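Cortical-lytic enzyme (Clostridium perfringens, PDB 5JIP) probably cleaves the glycan strands of spore-cortex peptidoglycan as a muramidase (lysozyme) of glycoside hydrolase family 25 during spore germination. Local coordinates at residues Ala60-Cys63 with Arg64-Ile68; Phe153-Leu157 with Tyr158-Lys162; Thr252-Glu256 with Asp257-Gly261; Ser43-Thr47 with Gly48-Ile52; Arg133-Asp136 with Arg137-Lys141. All coordinates share one frame; numbering follows the deposited sequence.

In the fold
The five local contacts spread over a chain made of a family 25 barrel domain and a C-terminal antiparallel β domain. Along the chain they come in the order contact 4, contact 1, contact 5, contact 2, contact 3. Contact 4 is a hairpin at the end of strand 38-44, and contact 1 ends helix 56-66. Contact 5 lies on helix 124-142 and contact 2 closes helix 152-157. Contacts 4 and 5 come closest, with nearest atoms about 7 Å apart. These four lie in the family 25 domain. Contact 3, at strand 259-266, brings a magnesium ligand from the β domain to a site shared with D227 and M230, which precede that domain's strands, so the ion probably helps fix the two parts together.

Contact 1: residues Ala60-Cys63 with Arg64-Ile68; sequences AKEC and RRLGI
E62 and R65, one turn of helix apart, run side by side and join in a salt bridge gripped by two nitrogens. R65 NE meets E62 OE1 at 3.0 Å, nearly straight at 176°, and R65 NH2 meets E62 OE2 at 2.8 Å. Both oxygens lie in the guanidinium plane, whereas the carboxylate is turned 35° against it. E62 reaches across because its chain bends at chi2 (67°) after leaving anti to the backbone N. This is the solvent side, where charged ends suit an exposed helix face.

The other side is buried: C63 and I68 meet CB to CB at 4.3 Å, small and branched apolar groups packed among I38 of strand 38-44 and F28 and A32 of helix 28-34. Here the helix ends in a Schellman motif: G67 takes a positive phi (74°), which favours glycine, and I68 N bonds to C63 O at 2.9 Å. R64 points away from the E62-R65 pair, and its NH2 makes salt bridges with D107 and D104.

With two bonds sharing the charge, the E62-R65 pair probably keeps both groups ionised and ties the last turn together on its wet face, while apolar contact seats the other.

Contact 2: residues Phe153-Leu157 with Tyr158-Lys162; sequences FFIGL and YDDFK
F154 and Y158 make the main bump and hollow at the end of helix 152-157. Y158 CE2 lies over one face of the F154 ring, toward its rim, 3.5 Å from F154 CZ. Their planes lie 43° apart, an oblique pairing. F154 can offer that face because its CG stands anti to the backbone N (chi1 -169°), which swings the ring toward the turn that follows.

A second ring, F161, comes up to the edge of F154: F161 CZ is 4.0 Å from F154 CD2. I155 lays CG1 over the centre of the F161 face in a CH-pi contact, 4.2 Å from the centroid and 12° off the normal. The other branch of I155, CG2, fits against D160, 3.7 Å from its OD1. A branched isoleucine thus fills two hollows at once, and the large flat rings suit a buried corner where L127 of helix 124-142 and L148 of strand 147-151 complete the wall.

The backbone can fold so sharply because D159, D160 and F161 all take positive phi. I155 O accepts from Y158 N at 3.0 Å and D160 N at 3.0 Å, the two donors approaching from opposite faces of its carbonyl plane. Y158 OH bonds to P117 O, and D160 OD1 to G194 N.

Chemically, the turn holds by apolar ring contact within, while Y158 OH and D160 OD1 are satisfied by backbone atoms of nearby loops.

Contact 3: residues Thr252-Glu256 with Asp257-Gly261; sequences TANKE and DDLNG. With MG (magnesium ion), chain E.
E256 and D258 meet beside the magnesium site, and the glutamate is the chain to follow. Its CB lies 3.3 Å from D258 OD1, against the carboxylate that serves the metal. CG follows at a longer distance from the same oxygen. A bend at chi2 (86°) then turns the carboxylate back along the loop: OE1 takes a bond from N254 ND2 at 2.9 Å, on its syn lone pair and with the oxygen in the amide plane, and it lies 4.1 Å from L259 CD1. OE2 goes to S233 N, so both oxygens have N-H partners.

D258 is the metal ligand. Its OD2 binds magnesium at 2.0 Å, and OD1 accepts from water 1 at 2.6 Å, a water that is itself on the ion. Aspartate suits this place, since one oxygen can bind the cation while the other steadies a metal-bound water. D227, M230 and D304 complete the protein's share of the site.

From E256 to L259 the backbone makes a type I turn, closed by L259 N to E256 O at 3.1 Å. Leucine suits the inner side, where its CD1 and CD2 rest on N254 CB.

The turn leads from the loop after strand 246-250 into strand 259-266, where N260 and G261 face F303 of strand 296-304 in a classic β bulge and L259 rests on A302.

Contact 4: residues Ser43-Thr47 with Gly48-Ile52; sequences SGSGT and GKLRI
A short β hairpin joins the end of strand 38-44 to strand 51-52, and its two arms meet through G44 and R51, S43 and I52. G44 and R51 form a hydrogen-bonded antiparallel pair: R51 N to G44 O is 2.9 Å, close to the line of the C=O bond, while the return bond from G44 N to R51 O is weak at 3.1 Å. The connection is a type I turn from S45, closed by G48 N to S45 O at 3.0 Å. G48 suits its corner, as its backbone angles (phi 106°) call for glycine.

T47, in the turn, crosses the R51 side chain at about a right angle, its OG1 over the guanidinium face, offset toward the rim, and 3.5 Å from R51 CD. T47 OG1 sits between the backbone N and the carbonyl carbon (chi1 71°), which turns it that way. Water 3 bridges the neck, accepting from T47 N and donating to K49 O at 2.9 Å.

L50 curls its CD2 to S45 OG at 3.7 Å and to S43 CB at 4.0 Å, an apolar branch among small serines. S43 OG bonds to H74 of the adjacent strand 70-75, and helix 83-100 meets S43, S45, L50 and I52 through F92, Q88, Q91 and V95.

Contact 5: residues Arg133-Asp136 with Arg137-Lys141; sequences RFRD and RFEEK
The F134 and F138 rings, the guanidinium groups of R135 and R137 and the carboxylate of E139 are the flat groups here. F134 CE1 lies 4.3 Å from F138 CB, an apolar ring-to-CB touch, while the F138 ring also meets that of F92. One face of the R137 guanidinium carries K141 CE, 3.4 Å above its plane, over the centre; its NE makes a salt bridge with D90. The guanidinium plane of R135 and the carboxylate plane of E139 are 71° apart, and E139 OE1 lies 3.8 Å from R135 CD; the charged ends are not in contact. Water 4 joins them, accepting from R135 NH1 at 2.9 Å and donating to E139 OE1 at 2.6 Å.

All this lies on helix 124-142, the crossover helix of a β-α-β unit between strands 111-113 and 147-151 in the TIM-barrel family fold. Regular i to i+4 bonds run through it, such as F138 N to F134 O at 2.8 Å. Aromatic residues suit its inner side, and F134 touches L146 before strand 147-151.

R135 is buried, and its charge is met by D132 and D172. D136 and E139 are partly exposed, a place that suits acidic side chains: the far oxygen of E139 takes bonds from R145 and L146 N, and D136 forms a salt bridge with K280 of the second subunit.

Contact 1: residues Ala60-Cys63 with Arg64-Ile68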
# COMPACT_ATOMS: atom_id res chain seq x y z
N ALA A 60 4.54 16.47 -26.51
CA ALA A 60 4.88 15.31 -25.69
C ALA A 60 6.27 14.79 -26.03
O ALA A 60 7.01 14.36 -25.14
CB ALA A 60 3.84 14.20 -25.88
N LYS A 61 6.63 14.82 -27.31
CA LYS A 61 7.96 14.35 -27.70
C LYS A 61 9.05 15.22 -27.07
O LYS A 61 10.06 14.69 -26.58
CB LYS A 61 8.09 14.35 -29.21
CG LYS A 61 9.32 13.64 -29.69
CD LYS A 61 9.33 13.55 -31.21
CE LYS A 61 10.42 12.58 -31.68
NZ LYS A 61 10.41 12.45 -33.18
N GLU A 62 8.84 16.54 -27.05
CA GLU A 62 9.86 17.44 -26.50
C GLU A 62 9.92 17.36 -24.97
O GLU A 62 11.00 17.41 -24.39
CB GLU A 62 9.57 18.86 -26.96
CG GLU A 62 10.61 19.90 -26.51
CD GLU A 62 11.97 19.72 -27.13
OE1 GLU A 62 12.17 18.81 -27.96
OE2 GLU A 62 12.85 20.51 -26.77
N CYS A 63 8.77 17.22 -24.30
CA CYS A 63 8.83 17.02 -22.86
C CYS A 63 9.62 15.76 -22.51
O CYS A 63 10.43 15.76 -21.58
CB CYS A 63 7.41 16.96 -22.27
SG CYS A 63 6.59 18.56 -22.13
N ARG A 64 9.38 14.68 -23.24
CA ARG A 64 10.11 13.45 -22.98
C ARG A 64 11.58 13.64 -23.28
O ARG A 64 12.45 13.14 -22.54
CB ARG A 64 9.54 12.32 -23.83
CG ARG A 64 8.27 11.63 -23.19
CD ARG A 64 8.71 10.67 -22.11
NE ARG A 64 7.61 10.11 -21.32
CZ ARG A 64 6.89 9.05 -21.67
NH1 ARG A 64 7.12 8.46 -22.84
NH2 ARG A 64 5.92 8.60 -20.86
N ARG A 65 11.89 14.34 -24.37
CA ARG A 65 13.29 14.56 -24.73
C ARG A 65 14.00 15.33 -23.62
O ARG A 65 15.19 15.08 -23.34
CB ARG A 65 13.39 15.32 -26.06
CG ARG A 65 14.84 15.32 -26.67
CD ARG A 65 14.96 16.16 -27.94
NE ARG A 65 14.81 17.54 -27.57
CZ ARG A 65 15.77 18.27 -27.01
NH1 ARG A 65 16.99 17.77 -26.85
NH2 ARG A 65 15.49 19.50 -26.63
N LEU A 66 13.31 16.26 -22.98
CA LEU A 66 13.90 17.08 -21.93
C LEU A 66 13.77 16.48 -20.54
O LEU A 66 14.27 17.07 -19.57
CB LEU A 66 13.26 18.46 -21.92
CG LEU A 66 13.55 19.31 -23.16
CD1 LEU A 66 12.75 20.59 -23.12
CD2 LEU A 66 15.00 19.58 -23.28
N GLY A 67 13.13 15.32 -20.41
CA GLY A 67 12.98 14.72 -19.11
C GLY A 67 11.97 15.41 -18.22
O GLY A 67 12.03 15.24 -17.00
N ILE A 68 11.05 16.19 -18.79
CA ILE A 68 10.03 16.87 -18.00
C ILE A 68 8.87 15.92 -17.78
O ILE A 68 8.25 15.46 -18.75
CB ILE A 68 9.51 18.15 -18.66
CG1 ILE A 68 10.67 19.11 -19.00
CG2 ILE A 68 8.53 18.84 -17.71
CD1 ILE A 68 10.21 20.27 -19.86

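Contact 2: residues Phe153-Leu157 with Tyr158-Lys162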
# COMPACT_ATOMS: atom_id res chain seq x y z
N PHE A 153 -17.25 24.70 -9.46
CA PHE A 153 -18.57 25.12 -9.92
C PHE A 153 -19.33 23.96 -10.56
O PHE A 153 -20.50 23.72 -10.23
CB PHE A 153 -18.42 26.27 -10.91
CG PHE A 153 -19.72 26.74 -11.48
CD1 PHE A 153 -20.52 27.61 -10.77
CD2 PHE A 153 -20.14 26.31 -12.73
CE1 PHE A 153 -21.73 28.04 -11.29
CE2 PHE A 153 -21.34 26.74 -13.25
CZ PHE A 153 -22.13 27.61 -12.53
N PHE A 154 -18.66 23.23 -11.45
CA PHE A 154 -19.26 22.11 -12.16
C PHE A 154 -19.75 21.04 -11.20
O PHE A 154 -20.87 20.53 -11.34
CB PHE A 154 -18.24 21.54 -13.15
CG PHE A 154 -18.80 20.57 -14.13
CD1 PHE A 154 -19.38 21.02 -15.30
CD2 PHE A 154 -18.73 19.20 -13.90
CE1 PHE A 154 -19.89 20.14 -16.21
CE2 PHE A 154 -19.23 18.30 -14.82
CZ PHE A 154 -19.82 18.76 -15.98
N ILE A 155 -18.91 20.66 -10.21
CA ILE A 155 -19.33 19.70 -9.20
C ILE A 155 -20.62 20.19 -8.55
O ILE A 155 -21.55 19.42 -8.34
CB ILE A 155 -18.20 19.48 -8.17
CG1 ILE A 155 -17.04 18.69 -8.81
CG2 ILE A 155 -18.71 18.73 -6.95
CD1 ILE A 155 -15.80 18.62 -7.95
N GLY A 156 -20.69 21.49 -8.26
CA GLY A 156 -21.87 22.05 -7.60
C GLY A 156 -23.12 21.99 -8.45
O GLY A 156 -24.23 21.86 -7.93
N LEU A 157 -22.97 22.07 -9.77
CA LEU A 157 -24.11 21.93 -10.66
C LEU A 157 -24.70 20.53 -10.60
O LEU A 157 -25.87 20.34 -10.95
CB LEU A 157 -23.71 22.19 -12.11
CG LEU A 157 -23.61 23.61 -12.61
CD1 LEU A 157 -23.09 23.52 -14.03
CD2 LEU A 157 -24.96 24.29 -12.56
N TYR A 158 -23.90 19.55 -10.25
CA TYR A 158 -24.29 18.15 -10.30
C TYR A 158 -24.40 17.56 -8.90
O TYR A 158 -24.05 16.40 -8.66
CB TYR A 158 -23.33 17.36 -11.17
CG TYR A 158 -23.60 17.58 -12.63
CD1 TYR A 158 -24.59 16.87 -13.28
CD2 TYR A 158 -22.88 18.53 -13.36
CE1 TYR A 158 -24.86 17.07 -14.62
CE2 TYR A 158 -23.13 18.75 -14.70
CZ TYR A 158 -24.12 18.01 -15.33
OH TYR A 158 -24.38 18.20 -16.65
N ASP A 159 -24.87 18.37 -7.95
CA ASP A 159 -25.20 17.89 -6.61
C ASP A 159 -23.99 17.30 -5.92
O ASP A 159 -24.09 16.27 -5.26
CB ASP A 159 -26.32 16.84 -6.65
CG ASP A 159 -27.66 17.40 -7.06
OD1 ASP A 159 -28.14 18.33 -6.39
OD2 ASP A 159 -28.22 16.88 -8.05
N ASP A 160 -22.82 17.92 -6.08
CA ASP A 160 -21.63 17.42 -5.41
C ASP A 160 -21.22 16.06 -5.96
O ASP A 160 -20.48 15.32 -5.30
CB ASP A 160 -21.90 17.31 -3.89
CG ASP A 160 -20.66 17.53 -3.03
OD1 ASP A 160 -19.74 18.24 -3.47
OD2 ASP A 160 -20.61 17.03 -1.87
N PHE A 161 -21.70 15.68 -7.14
CA PHE A 161 -21.47 14.36 -7.71
C PHE A 161 -22.00 13.25 -6.80
O PHE A 161 -21.55 12.11 -6.85
CB PHE A 161 -19.98 14.11 -8.00
CG PHE A 161 -19.47 14.76 -9.24
CD1 PHE A 161 -20.27 15.59 -10.03
CD2 PHE A 161 -18.17 14.51 -9.66
CE1 PHE A 161 -19.76 16.17 -11.20
CE2 PHE A 161 -17.68 15.08 -10.80
CZ PHE A 161 -18.48 15.93 -11.57
N LYS A 162 -22.99 13.58 -5.98
CA LYS A 162 -23.68 12.56 -5.19
C LYS A 162 -24.74 11.89 -6.04
O LYS A 162 -25.61 12.55 -6.60
CB LYS A 162 -24.31 13.19 -3.95
CG LYS A 162 -24.93 12.15 -3.01
CD LYS A 162 -25.32 12.77 -1.68
CE LYS A 162 -25.70 11.68 -0.68
NZ LYS A 162 -26.25 12.22 0.62

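Contact 3: residues Thr252-Glu256 with Asp257-Gly261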
# COMPACT_ATOMS: atom_id res chain seq x y z
N THR A 252 17.31 -3.92 -4.64
CA THR A 252 17.49 -2.60 -4.06
C THR A 252 16.14 -1.98 -3.80
O THR A 252 15.23 -2.07 -4.63
CB THR A 252 18.29 -1.71 -5.01
OG1 THR A 252 19.56 -2.31 -5.26
CG2 THR A 252 18.47 -0.30 -4.41
N ALA A 253 16.01 -1.30 -2.66
CA ALA A 253 14.75 -0.66 -2.34
C ALA A 253 14.45 0.44 -3.35
O ALA A 253 15.33 1.26 -3.69
CB ALA A 253 14.77 -0.07 -0.94
N ASN A 254 13.22 0.44 -3.87
CA ASN A 254 12.75 1.60 -4.62
C ASN A 254 12.71 2.81 -3.70
O ASN A 254 12.61 2.69 -2.49
CB ASN A 254 11.36 1.36 -5.21
CG ASN A 254 11.40 0.81 -6.61
OD1 ASN A 254 12.02 -0.22 -6.90
ND2 ASN A 254 10.69 1.50 -7.51
N LYS A 255 12.80 4.00 -4.30
CA LYS A 255 12.97 5.22 -3.52
C LYS A 255 11.77 6.15 -3.54
O LYS A 255 11.82 7.21 -2.89
CB LYS A 255 14.21 6.00 -4.01
CG LYS A 255 15.45 5.19 -4.24
CD LYS A 255 16.06 4.61 -2.98
CE LYS A 255 17.24 3.71 -3.39
NZ LYS A 255 17.46 2.56 -2.46
N GLU A 256 10.68 5.80 -4.23
CA GLU A 256 9.58 6.75 -4.37
C GLU A 256 8.93 7.06 -3.04
O GLU A 256 8.72 6.18 -2.19
CB GLU A 256 8.53 6.21 -5.34
CG GLU A 256 8.96 6.21 -6.77
CD GLU A 256 9.72 4.95 -7.16
OE1 GLU A 256 9.76 3.98 -6.37
OE2 GLU A 256 10.25 4.93 -8.27
N ASP A 257 8.55 8.34 -2.88
CA ASP A 257 7.89 8.77 -1.66
C ASP A 257 6.56 8.09 -1.47
O ASP A 257 6.11 7.92 -0.34
CB ASP A 257 7.70 10.30 -1.68
CG ASP A 257 9.01 11.03 -1.82
OD1 ASP A 257 9.90 10.75 -1.00
OD2 ASP A 257 9.18 11.84 -2.77
N ASP A 258 5.92 7.68 -2.56
CA ASP A 258 4.61 7.04 -2.48
C ASP A 258 4.70 5.54 -2.70
O ASP A 258 3.69 4.91 -3.03
CB ASP A 258 3.65 7.66 -3.51
CG ASP A 258 4.10 7.44 -4.94
OD1 ASP A 258 5.32 7.14 -5.16
OD2 ASP A 258 3.27 7.59 -5.87
N LEU A 259 5.90 4.96 -2.56
CA LEU A 259 6.06 3.52 -2.71
C LEU A 259 5.16 2.78 -1.72
O LEU A 259 5.04 3.16 -0.55
CB LEU A 259 7.51 3.14 -2.48
CG LEU A 259 7.84 1.67 -2.65
CD1 LEU A 259 7.72 1.25 -4.09
CD2 LEU A 259 9.22 1.44 -2.10
N ASN A 260 4.51 1.73 -2.20
CA ASN A 260 3.65 0.96 -1.35
C ASN A 260 3.93 -0.53 -1.33
O ASN A 260 3.45 -1.19 -0.41
CB ASN A 260 2.19 1.18 -1.75
CG ASN A 260 1.31 1.31 -0.55
OD1 ASN A 260 1.80 1.44 0.57
ND2 ASN A 260 -0.01 1.25 -0.76
N GLY A 261 4.71 -1.07 -2.26
CA GLY A 261 5.09 -2.46 -2.18
C GLY A 261 5.56 -2.99 -3.52
O GLY A 261 5.78 -2.25 -4.47
MG MG E . 3.36 7.28 -7.88
O HOH W 1 5.32 6.45 -7.69
O HOH W 2 1.40 7.97 -8.16

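Contact 4: residues Ser43-Thr47 with Gly48-Ile52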
# COMPACT_ATOMS: atom_id res chain seq x y z
N SER A 43 -6.35 14.96 -26.61
CA SER A 43 -7.49 14.77 -27.50
C SER A 43 -8.70 15.42 -26.87
O SER A 43 -8.68 15.85 -25.71
CB SER A 43 -7.78 13.28 -27.75
OG SER A 43 -7.94 12.57 -26.52
N GLY A 44 -9.78 15.46 -27.63
CA GLY A 44 -11.00 16.05 -27.15
C GLY A 44 -12.13 15.81 -28.12
O GLY A 44 -11.92 15.64 -29.32
N SER A 45 -13.34 15.74 -27.57
CA SER A 45 -14.56 15.53 -28.32
C SER A 45 -15.50 16.72 -28.19
O SER A 45 -16.69 16.61 -28.54
CB SER A 45 -15.22 14.23 -27.84
OG SER A 45 -14.36 13.10 -28.06
N GLY A 46 -14.99 17.85 -27.69
CA GLY A 46 -15.80 19.02 -27.43
C GLY A 46 -16.45 19.61 -28.67
O GLY A 46 -17.49 20.28 -28.57
N THR A 47 -15.86 19.39 -29.84
CA THR A 47 -16.46 19.90 -31.08
C THR A 47 -17.51 18.96 -31.67
O THR A 47 -18.08 19.30 -32.71
CB THR A 47 -15.38 20.16 -32.16
OG1 THR A 47 -14.86 18.92 -32.64
CG2 THR A 47 -14.26 21.04 -31.62
N GLY A 48 -17.78 17.81 -31.03
CA GLY A 48 -18.75 16.84 -31.52
C GLY A 48 -18.14 15.60 -32.13
O GLY A 48 -18.86 14.62 -32.34
N LYS A 49 -16.84 15.60 -32.40
CA LYS A 49 -16.12 14.42 -32.84
C LYS A 49 -14.73 14.44 -32.20
O LYS A 49 -14.24 15.50 -31.79
CB LYS A 49 -15.99 14.35 -34.37
CG LYS A 49 -14.97 15.33 -34.99
CD LYS A 49 -14.67 14.99 -36.47
CE LYS A 49 -13.40 15.65 -36.96
NZ LYS A 49 -13.48 16.07 -38.40
N LEU A 50 -14.11 13.27 -32.15
CA LEU A 50 -12.76 13.13 -31.60
C LEU A 50 -11.74 13.86 -32.47
O LEU A 50 -11.63 13.60 -33.68
CB LEU A 50 -12.40 11.64 -31.50
CG LEU A 50 -11.13 11.25 -30.72
CD1 LEU A 50 -9.82 11.61 -31.43
CD2 LEU A 50 -11.14 11.86 -29.35
N ARG A 51 -10.99 14.77 -31.87
CA ARG A 51 -9.87 15.43 -32.54
C ARG A 51 -8.61 15.29 -31.70
O ARG A 51 -8.61 15.64 -30.52
CB ARG A 51 -10.16 16.91 -32.77
CG ARG A 51 -11.29 17.14 -33.74
CD ARG A 51 -11.61 18.60 -33.90
NE ARG A 51 -12.40 18.81 -35.11
CZ ARG A 51 -12.73 20.00 -35.59
NH1 ARG A 51 -12.33 21.12 -34.97
NH2 ARG A 51 -13.45 20.07 -36.70
N ILE A 52 -7.52 14.86 -32.33
CA ILE A 52 -6.23 14.91 -31.67
C ILE A 52 -5.81 16.36 -31.56
O ILE A 52 -6.01 17.15 -32.49
CB ILE A 52 -5.18 14.09 -32.44
CG1 ILE A 52 -3.88 14.04 -31.65
CG2 ILE A 52 -4.87 14.72 -33.78
CD1 ILE A 52 -2.88 13.00 -32.17
O HOH W 3 -13.30 17.96 -30.62

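Contact 5: residues Arg133-Asp136 with Arg137-Lys141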
# COMPACT_ATOMS: atom_id res chain seq x y z
N ARG A 133 -17.96 4.79 -16.45
CA ARG A 133 -17.76 3.83 -17.52
C ARG A 133 -16.46 4.12 -18.25
O ARG A 133 -15.72 3.19 -18.61
CB ARG A 133 -18.94 3.89 -18.50
CG ARG A 133 -18.73 3.08 -19.78
CD ARG A 133 -18.61 1.57 -19.52
NE ARG A 133 -19.80 1.06 -18.85
CZ ARG A 133 -20.88 0.58 -19.47
NH1 ARG A 133 -21.91 0.14 -18.75
NH2 ARG A 133 -20.93 0.52 -20.79
N PHE A 134 -16.19 5.40 -18.51
CA PHE A 134 -14.92 5.80 -19.12
C PHE A 134 -13.76 5.32 -18.25
O PHE A 134 -12.83 4.66 -18.74
CB PHE A 134 -14.89 7.31 -19.29
CG PHE A 134 -13.69 7.83 -20.08
CD1 PHE A 134 -12.42 7.84 -19.51
CD2 PHE A 134 -13.85 8.29 -21.37
CE1 PHE A 134 -11.31 8.32 -20.24
CE2 PHE A 134 -12.74 8.79 -22.10
CZ PHE A 134 -11.48 8.79 -21.53
N ARG A 135 -13.84 5.57 -16.95
CA ARG A 135 -12.81 5.10 -16.02
C ARG A 135 -12.63 3.58 -16.09
O ARG A 135 -11.50 3.07 -16.13
CB ARG A 135 -13.17 5.55 -14.61
CG ARG A 135 -12.23 5.08 -13.52
CD ARG A 135 -12.79 3.90 -12.77
NE ARG A 135 -13.95 4.31 -11.97
CZ ARG A 135 -13.91 4.71 -10.70
NH1 ARG A 135 -12.78 4.72 -10.03
NH2 ARG A 135 -15.04 5.07 -10.09
N ASP A 136 -13.74 2.82 -16.08
CA ASP A 136 -13.62 1.36 -16.10
C ASP A 136 -12.92 0.88 -17.37
O ASP A 136 -12.04 0.00 -17.32
CB ASP A 136 -15.01 0.70 -15.98
CG ASP A 136 -15.60 0.80 -14.58
OD1 ASP A 136 -14.86 1.13 -13.62
OD2 ASP A 136 -16.81 0.55 -14.44
N ARG A 137 -13.33 1.39 -18.52
CA ARG A 137 -12.68 1.01 -19.77
C ARG A 137 -11.22 1.41 -19.76
O ARG A 137 -10.34 0.61 -20.12
CB ARG A 137 -13.40 1.66 -20.95
CG ARG A 137 -12.84 1.29 -22.32
CD ARG A 137 -13.03 -0.18 -22.59
NE ARG A 137 -12.86 -0.46 -24.01
CZ ARG A 137 -13.32 -1.55 -24.61
NH1 ARG A 137 -13.98 -2.48 -23.91
NH2 ARG A 137 -13.11 -1.70 -25.91
N PHE A 138 -10.94 2.66 -19.38
CA PHE A 138 -9.56 3.16 -19.46
C PHE A 138 -8.61 2.32 -18.61
O PHE A 138 -7.56 1.87 -19.08
CB PHE A 138 -9.49 4.61 -19.02
CG PHE A 138 -8.13 5.19 -19.25
CD1 PHE A 138 -7.81 5.73 -20.48
CD2 PHE A 138 -7.14 5.08 -18.28
CE1 PHE A 138 -6.55 6.22 -20.72
CE2 PHE A 138 -5.86 5.57 -18.52
CZ PHE A 138 -5.56 6.14 -19.72
N GLU A 139 -8.99 2.08 -17.35
CA GLU A 139 -8.12 1.37 -16.43
C GLU A 139 -8.01 -0.11 -16.77
O GLU A 139 -6.94 -0.71 -16.64
CB GLU A 139 -8.62 1.58 -15.00
CG GLU A 139 -8.56 3.05 -14.60
CD GLU A 139 -8.71 3.30 -13.11
OE1 GLU A 139 -9.29 2.45 -12.40
OE2 GLU A 139 -8.27 4.39 -12.64
N GLU A 140 -9.11 -0.72 -17.22
CA GLU A 140 -9.07 -2.11 -17.63
C GLU A 140 -8.08 -2.31 -18.78
O GLU A 140 -7.29 -3.26 -18.79
CB GLU A 140 -10.50 -2.52 -18.01
CG GLU A 140 -10.66 -3.87 -18.57
CD GLU A 140 -11.51 -3.84 -19.81
OE1 GLU A 140 -12.62 -3.23 -19.79
OE2 GLU A 140 -11.04 -4.38 -20.82
N LYS A 141 -8.08 -1.38 -19.73
CA LYS A 141 -7.28 -1.53 -20.93
C LYS A 141 -5.82 -1.16 -20.71
O LYS A 141 -4.94 -1.73 -21.37
CB LYS A 141 -7.88 -0.68 -22.04
CG LYS A 141 -9.19 -1.22 -22.60
CD LYS A 141 -8.95 -2.40 -23.52
CE LYS A 141 -10.25 -2.98 -24.04
NZ LYS A 141 -10.00 -4.12 -24.95
O HOH W 4 -10.25 3.31 -10.11